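Local coordinates for ABC transporter periplasmic peptide-binding protein (Pseudoalteromonas, PDB 4QFL), which binds dipeptides in the periplasm, here caught with Ala-Phe, and probably hands them to an ABC transporter for uptake, at residues I292-E300 with Q497-H505; D439-L448 with R483-I494. All coordinates share one frame; numbering follows the deposited sequence.

Contact 1. Residues I292-E300 with Q497-H505; sequences IGYWAFNTE and QLPLYPIAH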
loop_
_atom_site.group_PDB
_atom_site.type_symbol
_atom_site.label_atom_id
_atom_site.label_comp_id
_atom_site.label_asym_id
_atom_site.label_seq_id
_atom_site.Cartn_x
_atom_site.Cartn_y
_atom_site.Cartn_z
ATOM N N ILE A 292 -5.932 3.758 -7.269
ATOM C CA ILE A 292 -7.360 4.010 -7.394
ATOM C C ILE A 292 -7.911 4.588 -6.108
ATOM O O ILE A 292 -7.572 4.134 -5.020
ATOM C CB ILE A 292 -8.124 2.733 -7.725
ATOM C CG1 ILE A 292 -9.632 3.025 -7.815
ATOM C CG2 ILE A 292 -7.789 1.648 -6.719
ATOM C CD1 ILE A 292 -10.040 3.744 -9.084
ATOM N N GLY A 293 -8.724 5.630 -6.243
ATOM C CA GLY A 293 -9.499 6.167 -5.141
ATOM C C GLY A 293 -10.964 5.823 -5.379
ATOM O O GLY A 293 -11.508 6.061 -6.473
ATOM N N TYR A 294 -11.601 5.258 -4.355
ATOM C CA TYR A 294 -12.978 4.752 -4.449
ATOM C C TYR A 294 -13.849 5.127 -3.238
ATOM O O TYR A 294 -13.357 5.559 -2.192
ATOM C CB TYR A 294 -12.986 3.224 -4.635
ATOM C CG TYR A 294 -12.213 2.506 -3.552
ATOM C CD1 TYR A 294 -12.660 2.509 -2.235
ATOM C CD2 TYR A 294 -11.027 1.849 -3.834
ATOM C CE1 TYR A 294 -11.946 1.877 -1.233
ATOM C CE2 TYR A 294 -10.310 1.219 -2.838
ATOM C CZ TYR A 294 -10.772 1.243 -1.542
ATOM O OH TYR A 294 -10.064 0.619 -0.557
ATOM N N TRP A 295 -15.153 4.961 -3.402
ATOM C CA TRP A 295 -16.105 5.050 -2.298
ATOM C C TRP A 295 -16.578 3.631 -1.992
ATOM O O TRP A 295 -17.316 3.025 -2.780
ATOM C CB TRP A 295 -17.296 5.906 -2.726
ATOM C CG TRP A 295 -18.290 6.270 -1.655
ATOM C CD1 TRP A 295 -18.075 6.338 -0.316
ATOM C CD2 TRP A 295 -19.653 6.646 -1.866
ATOM N NE1 TRP A 295 -19.227 6.725 0.325
ATOM C CE2 TRP A 295 -20.209 6.920 -0.606
ATOM C CE3 TRP A 295 -20.454 6.772 -3.001
ATOM C CZ2 TRP A 295 -21.531 7.319 -0.444
ATOM C CZ3 TRP A 295 -21.770 7.165 -2.843
ATOM C CH2 TRP A 295 -22.295 7.433 -1.571
ATOM N N ALA A 296 -16.137 3.092 -0.867
ATOM C CA ALA A 296 -16.497 1.728 -0.513
ATOM C C ALA A 296 -17.725 1.699 0.383
ATOM O O ALA A 296 -17.825 2.477 1.320
ATOM C CB ALA A 296 -15.334 1.036 0.171
ATOM N N PHE A 297 -18.651 0.795 0.083
ATOM C CA PHE A 297 -19.805 0.545 0.939
ATOM C C PHE A 297 -19.601 -0.677 1.832
ATOM O O PHE A 297 -19.047 -1.683 1.410
ATOM C CB PHE A 297 -21.045 0.333 0.084
ATOM C CG PHE A 297 -21.363 1.492 -0.800
ATOM C CD1 PHE A 297 -21.960 2.626 -0.283
ATOM C CD2 PHE A 297 -21.060 1.450 -2.149
ATOM C CE1 PHE A 297 -22.255 3.698 -1.091
ATOM C CE2 PHE A 297 -21.360 2.513 -2.967
ATOM C CZ PHE A 297 -21.961 3.640 -2.435
ATOM N N ASN A 298 -20.060 -0.585 3.074
ATOM C CA ASN A 298 -20.101 -1.744 3.956
ATOM C C ASN A 298 -21.267 -2.633 3.523
ATOM O O ASN A 298 -22.393 -2.470 3.992
ATOM C CB ASN A 298 -20.278 -1.261 5.395
ATOM C CG ASN A 298 -20.122 -2.359 6.412
ATOM O OD1 ASN A 298 -19.875 -2.093 7.586
ATOM N ND2 ASN A 298 -20.280 -3.590 5.983
ATOM N N THR A 299 -20.994 -3.558 2.604
ATOM C CA THR A 299 -22.033 -4.336 1.927
ATOM C C THR A 299 -22.741 -5.317 2.845
ATOM O O THR A 299 -23.690 -5.974 2.433
ATOM C CB THR A 299 -21.469 -5.132 0.729
ATOM O OG1 THR A 299 -20.533 -6.116 1.199
ATOM C CG2 THR A 299 -20.787 -4.204 -0.272
ATOM N N GLU A 300 -22.282 -5.423 4.084
ATOM C CA GLU A 300 -22.954 -6.288 5.042
ATOM C C GLU A 300 -23.884 -5.496 5.944
ATOM O O GLU A 300 -24.451 -6.051 6.877
ATOM C CB GLU A 300 -21.935 -7.081 5.861
ATOM C CG GLU A 300 -21.238 -8.177 5.066
ATOM C CD GLU A 300 -22.192 -9.245 4.580
ATOM O OE1 GLU A 300 -23.121 -9.597 5.330
ATOM O OE2 GLU A 300 -22.020 -9.740 3.448
ATOM N N GLN A 497 -21.858 -5.034 -9.340
ATOM C CA GLN A 497 -22.218 -5.265 -7.947
ATOM C C GLN A 497 -21.939 -4.062 -7.060
ATOM O O GLN A 497 -22.509 -3.934 -5.981
ATOM C CB GLN A 497 -21.502 -6.517 -7.404
ATOM C CG GLN A 497 -22.004 -7.848 -7.988
ATOM C CD GLN A 497 -23.517 -8.040 -7.816
ATOM O OE1 GLN A 497 -24.239 -8.313 -8.783
ATOM N NE2 GLN A 497 -23.999 -7.885 -6.585
ATOM N N LEU A 498 -21.040 -3.197 -7.511
ATOM C CA LEU A 498 -20.682 -1.992 -6.765
ATOM C C LEU A 498 -20.372 -2.189 -5.287
ATOM O O LEU A 498 -20.921 -1.488 -4.448
ATOM C CB LEU A 498 -21.782 -0.947 -6.893
ATOM C CG LEU A 498 -21.956 -0.464 -8.326
ATOM C CD1 LEU A 498 -23.126 0.488 -8.394
ATOM C CD2 LEU A 498 -20.668 0.187 -8.832
ATOM N N PRO A 499 -19.479 -3.132 -4.960
ATOM C CA PRO A 499 -19.000 -3.159 -3.579
ATOM C C PRO A 499 -18.323 -1.824 -3.289
ATOM O O PRO A 499 -18.450 -1.270 -2.208
ATOM C CB PRO A 499 -17.990 -4.305 -3.581
ATOM C CG PRO A 499 -17.611 -4.485 -5.037
ATOM C CD PRO A 499 -18.816 -4.125 -5.815
ATOM N N LEU A 500 -17.606 -1.308 -4.276
ATOM C CA LEU A 500 -17.073 0.031 -4.192
ATOM C C LEU A 500 -17.214 0.698 -5.552
ATOM O O LEU A 500 -17.413 0.032 -6.570
ATOM C CB LEU A 500 -15.615 0.013 -3.734
ATOM C CG LEU A 500 -14.633 -0.911 -4.463
ATOM C CD1 LEU A 500 -14.282 -0.356 -5.842
ATOM C CD2 LEU A 500 -13.358 -1.138 -3.652
ATOM N N TYR A 501 -17.106 2.018 -5.555
ATOM C CA TYR A 501 -17.268 2.812 -6.760
ATOM C C TYR A 501 -15.963 3.512 -7.062
ATOM O O TYR A 501 -15.563 4.414 -6.318
ATOM C CB TYR A 501 -18.351 3.858 -6.530
ATOM C CG TYR A 501 -18.565 4.848 -7.660
ATOM C CD1 TYR A 501 -18.585 4.442 -8.989
ATOM C CD2 TYR A 501 -18.792 6.188 -7.385
ATOM C CE1 TYR A 501 -18.808 5.361 -10.015
ATOM C CE2 TYR A 501 -19.012 7.104 -8.392
ATOM C CZ TYR A 501 -19.020 6.690 -9.702
ATOM O OH TYR A 501 -19.244 7.625 -10.686
ATOM N N PRO A 502 -15.289 3.094 -8.148
ATOM C CA PRO A 502 -14.056 3.755 -8.583
ATOM C C PRO A 502 -14.344 5.214 -8.873
ATOM O O PRO A 502 -15.286 5.515 -9.604
ATOM C CB PRO A 502 -13.719 3.028 -9.890
ATOM C CG PRO A 502 -14.361 1.691 -9.755
ATOM C CD PRO A 502 -15.624 1.933 -8.994
ATOM N N ILE A 503 -13.564 6.118 -8.299
ATOM C CA ILE A 503 -13.802 7.529 -8.540
ATOM C C ILE A 503 -12.763 8.112 -9.476
ATOM O O ILE A 503 -13.110 8.607 -10.540
ATOM C CB ILE A 503 -13.871 8.327 -7.241
ATOM C CG1 ILE A 503 -15.149 7.947 -6.488
ATOM C CG2 ILE A 503 -13.856 9.812 -7.537
ATOM C CD1 ILE A 503 -14.973 7.885 -5.006
ATOM N N ALA A 504 -11.493 8.018 -9.101
ATOM C CA ALA A 504 -10.436 8.671 -9.856
ATOM C C ALA A 504 -9.070 8.049 -9.605
ATOM O O ALA A 504 -8.886 7.257 -8.692
ATOM C CB ALA A 504 -10.397 10.137 -9.510
ATOM N N HIS A 505 -8.105 8.437 -10.422
ATOM C CA HIS A 505 -6.728 8.042 -10.217
ATOM C C HIS A 505 -5.896 9.309 -10.092
ATOM O O HIS A 505 -5.969 10.181 -10.960
ATOM C CB HIS A 505 -6.249 7.195 -11.392
ATOM C CG HIS A 505 -7.193 6.091 -11.761
ATOM N ND1 HIS A 505 -8.070 6.182 -12.818
ATOM C CD2 HIS A 505 -7.398 4.874 -11.207
ATOM C CE1 HIS A 505 -8.771 5.064 -12.905
ATOM N NE2 HIS A 505 -8.383 4.258 -11.937
#
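Gly293 and Ala504 begin the backbone bonding of two antiparallel strands: Gly293 N reaches Ala504 O at 2.9 Å, almost straight. Gly293 O then takes two donors, Ile503 N at 2.8 Å, lying in the carbonyl plane, and Ala504 N at a longer 3.3 Å, tilted from it. Two residues facing one make a classic beta bulge, which moves the register by one so that Tyr294 sits beside Pro502. Past the bulge, Trp295 and Tyr501 exchange bonds as a hydrogen-bonded pair, and Phe297 N closes the run on Pro499 O.

The apolar contacts fall on both faces. On that of Tyr294, CD2 of Leu500 stands over the ring centre, a CH-pi contact 3.7 Å from the centroid and 8° off the normal. Chi1 of 55° sets CG of Tyr294 between the backbone N and the carbonyl carbon, which lays the ring against Leu500. With an alanine here the ring is gone, and Leu500 CD2 would probably lose its aromatic partner, opening a gap close to the bound phenylalanine. On the other face, Ile503 CD1 meets Trp295 CB at 3.8 Å, while the indole carries on to helix 307-314.

Pro502 sits at a non-hydrogen-bonded position, where its missing N-H costs this strand pair nothing; the chemistry implies a buried seam bonded through the backbone, with aliphatic and aromatic groups filling both faces.

Contact 2. Residues D439-L448 with R483-I494; sequences DPDNFFSPLL and RKQYYDAAQSMI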
loop_
_atom_site.group_PDB
_atom_site.type_symbol
_atom_site.label_atom_id
_atom_site.label_comp_id
_atom_site.label_asym_id
_atom_site.label_seq_id
_atom_site.Cartn_x
_atom_site.Cartn_y
_atom_site.Cartn_z
ATOM N N ASP A 439 1.576 -5.831 -11.380
ATOM C CA ASP A 439 0.738 -7.001 -11.605
ATOM C C ASP A 439 -0.691 -6.686 -11.179
ATOM O O ASP A 439 -0.938 -6.377 -10.018
ATOM C CB ASP A 439 1.264 -8.230 -10.860
ATOM C CG ASP A 439 0.570 -9.495 -11.298
ATOM O OD1 ASP A 439 -0.622 -9.634 -11.002
ATOM O OD2 ASP A 439 1.199 -10.341 -11.961
ATOM N N PRO A 440 -1.641 -6.767 -12.127
ATOM C CA PRO A 440 -3.057 -6.412 -11.916
ATOM C C PRO A 440 -3.713 -7.125 -10.729
ATOM O O PRO A 440 -4.668 -6.617 -10.152
ATOM C CB PRO A 440 -3.730 -6.840 -13.231
ATOM C CG PRO A 440 -2.637 -6.797 -14.239
ATOM C CD PRO A 440 -1.397 -7.233 -13.503
ATOM N N ASP A 441 -3.217 -8.293 -10.365
ATOM C CA ASP A 441 -3.789 -8.989 -9.228
ATOM C C ASP A 441 -3.698 -8.130 -7.974
ATOM O O ASP A 441 -4.462 -8.314 -7.023
ATOM C CB ASP A 441 -3.078 -10.314 -8.977
ATOM C CG ASP A 441 -3.531 -10.961 -7.694
ATOM O OD1 ASP A 441 -4.630 -11.553 -7.706
ATOM O OD2 ASP A 441 -2.808 -10.857 -6.674
ATOM N N ASN A 442 -2.747 -7.201 -7.974
ATOM C CA ASN A 442 -2.514 -6.335 -6.816
ATOM C C ASN A 442 -3.675 -5.363 -6.538
ATOM O O ASN A 442 -3.809 -4.839 -5.430
ATOM C CB ASN A 442 -1.172 -5.594 -6.955
ATOM C CG ASN A 442 -0.765 -4.859 -5.675
ATOM O OD1 ASN A 442 -0.378 -5.474 -4.678
ATOM N ND2 ASN A 442 -0.835 -3.544 -5.710
ATOM N N PHE A 443 -4.531 -5.147 -7.536
ATOM C CA PHE A 443 -5.720 -4.318 -7.357
ATOM C C PHE A 443 -6.924 -5.152 -6.933
ATOM O O PHE A 443 -7.994 -4.609 -6.680
ATOM C CB PHE A 443 -6.072 -3.575 -8.651
ATOM C CG PHE A 443 -5.318 -2.290 -8.841
ATOM C CD1 PHE A 443 -5.740 -1.124 -8.210
ATOM C CD2 PHE A 443 -4.186 -2.246 -9.640
ATOM C CE1 PHE A 443 -5.054 0.066 -8.367
ATOM C CE2 PHE A 443 -3.497 -1.067 -9.806
ATOM C CZ PHE A 443 -3.929 0.093 -9.168
ATOM N N PHE A 444 -6.751 -6.466 -6.864
ATOM C CA PHE A 444 -7.886 -7.348 -6.633
ATOM C C PHE A 444 -7.725 -8.174 -5.382
ATOM O O PHE A 444 -8.480 -8.023 -4.429
ATOM C CB PHE A 444 -8.103 -8.251 -7.840
ATOM C CG PHE A 444 -8.523 -7.505 -9.075
ATOM C CD1 PHE A 444 -9.820 -7.011 -9.199
ATOM C CD2 PHE A 444 -7.630 -7.287 -10.099
ATOM C CE1 PHE A 444 -10.218 -6.328 -10.337
ATOM C CE2 PHE A 444 -8.016 -6.605 -11.244
ATOM C CZ PHE A 444 -9.310 -6.123 -11.363
ATOM N N SER A 445 -6.725 -9.043 -5.378
ATOM C CA SER A 445 -6.536 -9.934 -4.246
ATOM C C SER A 445 -6.341 -9.233 -2.884
ATOM O O SER A 445 -6.924 -9.667 -1.894
ATOM C CB SER A 445 -5.442 -10.960 -4.540
ATOM O OG SER A 445 -5.936 -11.950 -5.432
ATOM N N PRO A 446 -5.549 -8.141 -2.822
ATOM C CA PRO A 446 -5.365 -7.494 -1.512
ATOM C C PRO A 446 -6.526 -6.598 -1.096
ATOM O O PRO A 446 -6.457 -5.981 -0.031
ATOM C CB PRO A 446 -4.124 -6.610 -1.709
ATOM C CG PRO A 446 -3.530 -7.009 -3.035
ATOM C CD PRO A 446 -4.666 -7.569 -3.851
ATOM N N LEU A 447 -7.568 -6.511 -1.916
ATOM C CA LEU A 447 -8.602 -5.512 -1.705
ATOM C C LEU A 447 -9.960 -6.118 -1.526
ATOM O O LEU A 447 -10.616 -5.886 -0.519
ATOM C CB LEU A 447 -8.681 -4.590 -2.912
ATOM C CG LEU A 447 -8.252 -3.147 -2.717
ATOM C CD1 LEU A 447 -6.848 -3.105 -2.151
ATOM C CD2 LEU A 447 -8.341 -2.412 -4.033
ATOM N N LEU A 448 -10.385 -6.873 -2.538
ATOM C CA LEU A 448 -11.765 -7.356 -2.639
ATOM C C LEU A 448 -11.992 -8.868 -2.452
ATOM O O LEU A 448 -13.132 -9.328 -2.483
ATOM C CB LEU A 448 -12.367 -6.910 -3.975
ATOM C CG LEU A 448 -12.695 -5.423 -4.084
ATOM C CD1 LEU A 448 -13.185 -5.085 -5.476
ATOM C CD2 LEU A 448 -13.724 -5.021 -3.050
ATOM N N ARG A 483 -5.163 -14.202 -18.545
ATOM C CA ARG A 483 -5.263 -13.370 -17.343
ATOM C C ARG A 483 -6.217 -12.201 -17.563
ATOM O O ARG A 483 -7.110 -11.946 -16.753
ATOM C CB ARG A 483 -3.875 -12.864 -16.911
ATOM C CG ARG A 483 -2.884 -13.993 -16.547
ATOM C CD ARG A 483 -1.683 -13.496 -15.763
ATOM N NE ARG A 483 -2.083 -12.994 -14.451
ATOM C CZ ARG A 483 -1.329 -12.224 -13.677
ATOM N NH1 ARG A 483 -0.116 -11.861 -14.073
ATOM N NH2 ARG A 483 -1.797 -11.816 -12.502
ATOM N N LYS A 484 -6.049 -11.493 -18.673
ATOM C CA LYS A 484 -6.879 -10.319 -18.911
ATOM C C LYS A 484 -8.360 -10.652 -19.114
ATOM O O LYS A 484 -9.232 -9.872 -18.749
ATOM C CB LYS A 484 -6.353 -9.466 -20.060
ATOM C CG LYS A 484 -7.091 -8.137 -20.151
ATOM C CD LYS A 484 -6.781 -7.373 -21.433
ATOM C CE LYS A 484 -7.948 -6.452 -21.825
ATOM N NZ LYS A 484 -7.954 -5.225 -21.008
ATOM N N GLN A 485 -8.648 -11.817 -19.679
ATOM C CA GLN A 485 -10.038 -12.259 -19.800
ATOM C C GLN A 485 -10.701 -12.309 -18.439
ATOM O O GLN A 485 -11.804 -11.805 -18.234
ATOM C CB GLN A 485 -10.106 -13.647 -20.419
ATOM C CG GLN A 485 -10.012 -13.649 -21.919
ATOM C CD GLN A 485 -10.190 -15.032 -22.480
ATOM O OE1 GLN A 485 -9.646 -16.000 -21.945
ATOM N NE2 GLN A 485 -10.978 -15.144 -23.546
ATOM N N TYR A 486 -10.011 -12.931 -17.498
ATOM C CA TYR A 486 -10.517 -13.000 -16.142
ATOM C C TYR A 486 -10.534 -11.623 -15.484
ATOM O O TYR A 486 -11.507 -11.259 -14.831
ATOM C CB TYR A 486 -9.720 -14.025 -15.329
ATOM C CG TYR A 486 -9.934 -15.420 -15.855
ATOM C CD1 TYR A 486 -11.210 -15.968 -15.893
ATOM C CD2 TYR A 486 -8.882 -16.185 -16.334
ATOM C CE1 TYR A 486 -11.433 -17.244 -16.387
ATOM C CE2 TYR A 486 -9.099 -17.473 -16.833
ATOM C CZ TYR A 486 -10.378 -17.992 -16.854
ATOM O OH TYR A 486 -10.625 -19.258 -17.344
ATOM N N TYR A 487 -9.470 -10.852 -15.676
ATOM C CA TYR A 487 -9.448 -9.498 -15.136
ATOM C C TYR A 487 -10.522 -8.635 -15.773
ATOM O O TYR A 487 -11.074 -7.760 -15.121
ATOM C CB TYR A 487 -8.060 -8.867 -15.246
ATOM C CG TYR A 487 -7.091 -9.527 -14.310
ATOM C CD1 TYR A 487 -7.452 -9.788 -12.992
ATOM C CD2 TYR A 487 -5.834 -9.935 -14.739
ATOM C CE1 TYR A 487 -6.585 -10.421 -12.125
ATOM C CE2 TYR A 487 -4.952 -10.565 -13.875
ATOM C CZ TYR A 487 -5.337 -10.810 -12.571
ATOM O OH TYR A 487 -4.471 -11.440 -11.702
ATOM N N ASP A 488 -10.837 -8.887 -17.042
ATOM C CA ASP A 488 -11.963 -8.202 -17.664
ATOM C C ASP A 488 -13.260 -8.518 -16.927
ATOM O O ASP A 488 -14.046 -7.624 -16.608
ATOM C CB ASP A 488 -12.109 -8.598 -19.136
ATOM C CG ASP A 488 -11.055 -7.972 -20.018
ATOM O OD1 ASP A 488 -10.420 -7.006 -19.572
ATOM O OD2 ASP A 488 -10.865 -8.436 -21.162
ATOM N N ALA A 489 -13.489 -9.800 -16.673
ATOM C CA ALA A 489 -14.732 -10.209 -16.047
ATOM C C ALA A 489 -14.785 -9.631 -14.636
ATOM O O ALA A 489 -15.857 -9.281 -14.132
ATOM C CB ALA A 489 -14.844 -11.737 -16.030
ATOM N N ALA A 490 -13.617 -9.521 -14.006
ATOM C CA ALA A 490 -13.535 -9.024 -12.640
ATOM C C ALA A 490 -13.905 -7.548 -12.568
ATOM O O ALA A 490 -14.623 -7.115 -11.661
ATOM C CB ALA A 490 -12.146 -9.248 -12.076
ATOM N N GLN A 491 -13.398 -6.768 -13.515
ATOM C CA GLN A 491 -13.684 -5.342 -13.528
ATOM C C GLN A 491 -15.172 -5.117 -13.729
ATOM O O GLN A 491 -15.768 -4.235 -13.110
ATOM C CB GLN A 491 -12.884 -4.633 -14.618
ATOM C CG GLN A 491 -11.414 -4.557 -14.323
ATOM C CD GLN A 491 -10.597 -4.137 -15.522
ATOM O OE1 GLN A 491 -10.396 -2.952 -15.756
ATOM N NE2 GLN A 491 -10.115 -5.104 -16.280
ATOM N N SER A 492 -15.771 -5.922 -14.600
ATOM C CA SER A 492 -17.197 -5.806 -14.887
ATOM C C SER A 492 -18.076 -6.093 -13.663
ATOM O O SER A 492 -19.068 -5.391 -13.410
ATOM C CB SER A 492 -17.577 -6.731 -16.037
ATOM O OG SER A 492 -16.993 -6.271 -17.236
ATOM N N MET A 493 -17.700 -7.124 -12.915
ATOM C CA MET A 493 -18.463 -7.550 -11.754
ATOM C C MET A 493 -18.459 -6.462 -10.694
ATOM O O MET A 493 -19.479 -6.177 -10.074
ATOM C CB MET A 493 -17.897 -8.855 -11.196
ATOM C CG MET A 493 -18.834 -9.553 -10.228
ATOM S SD MET A 493 -18.256 -11.155 -9.642
ATOM C CE MET A 493 -18.208 -12.077 -11.165
ATOM N N ILE A 494 -17.303 -5.838 -10.506
ATOM C CA ILE A 494 -17.176 -4.770 -9.535
ATOM C C ILE A 494 -18.136 -3.619 -9.865
ATOM O O ILE A 494 -18.754 -3.043 -8.971
ATOM C CB ILE A 494 -15.720 -4.299 -9.451
ATOM C CG1 ILE A 494 -14.858 -5.415 -8.855
ATOM C CG2 ILE A 494 -15.619 -3.028 -8.632
ATOM C CD1 ILE A 494 -13.345 -5.162 -8.918
HETATM O O HOH W 1 -5.793 -12.649 -9.589
#
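Arg483 comes off its helix toward Asp439 and ends in a two-pronged salt bridge. Its chain bends at chi3 (66°), which turns the guanidinium end-on: NH2 gives a hydrogen bond to Asp439 OD1 at 2.9 Å, on the syn lone pair, and NH1 one to OD2, also at 2.9 Å. OD1 takes a second bond on its anti lone pair from Asp441 N, so the carboxylate is fixed to its own loop as well as to the helix.

Tyr487 can be followed outward from CB. With CG anti to the carbonyl carbon (chi1 -70°), the ring leaves the helix toward segment 439-448. CD1 meets Phe444 CE2 at 3.7 Å and CE1 meets Phe444 CD2, the two rings nearly parallel but slid apart, barely overlapping. Across the ring, CD2 and CE2 lie under Pro440 CB, which stands over the face in a CH-pi contact. CZ has Asp441 N nearby, approaching obliquely. At the tip, OH receives a hydrogen bond from Arg483 NH2 at 2.8 Å, gives one to a water that donates to Asp441 OD1, and touches Asp441 CB at 3.3 Å.

Phe444 CE1 meets Ala490 CB and Ile494 CD1, the latter at 3.6 Å. Leu448 CD1 presses tightly on Ile494 CD1.

An Asx turn at Asp439 thus docks on a long helix of the family 5 solute-binding fold, the Leu448 side chain about 10 Å from the bound phenylalanine.

Overall arrangement
Of the segments in contact, strand 291-297 comes first from the N terminus, and its partner strand 500-513 arrives only near the end of the chain, so contact 1 closes a long loop of almost 200 residues. Contact 2 lies wholly within that loop and closes a shorter one, of 34 residues, that includes helix 465-475; the two nest without crossing. Helix 480-497 leads directly into strand 500-513, so the second partners of both contacts are consecutive pieces of chain. The centres lie about 14 Å apart, and the contacts touch: Leu500 meets both Leu448 and Ile494, and Ile292 meets Phe443. Together they tie the paired strands to helix 480-497 and the 439-448 segment.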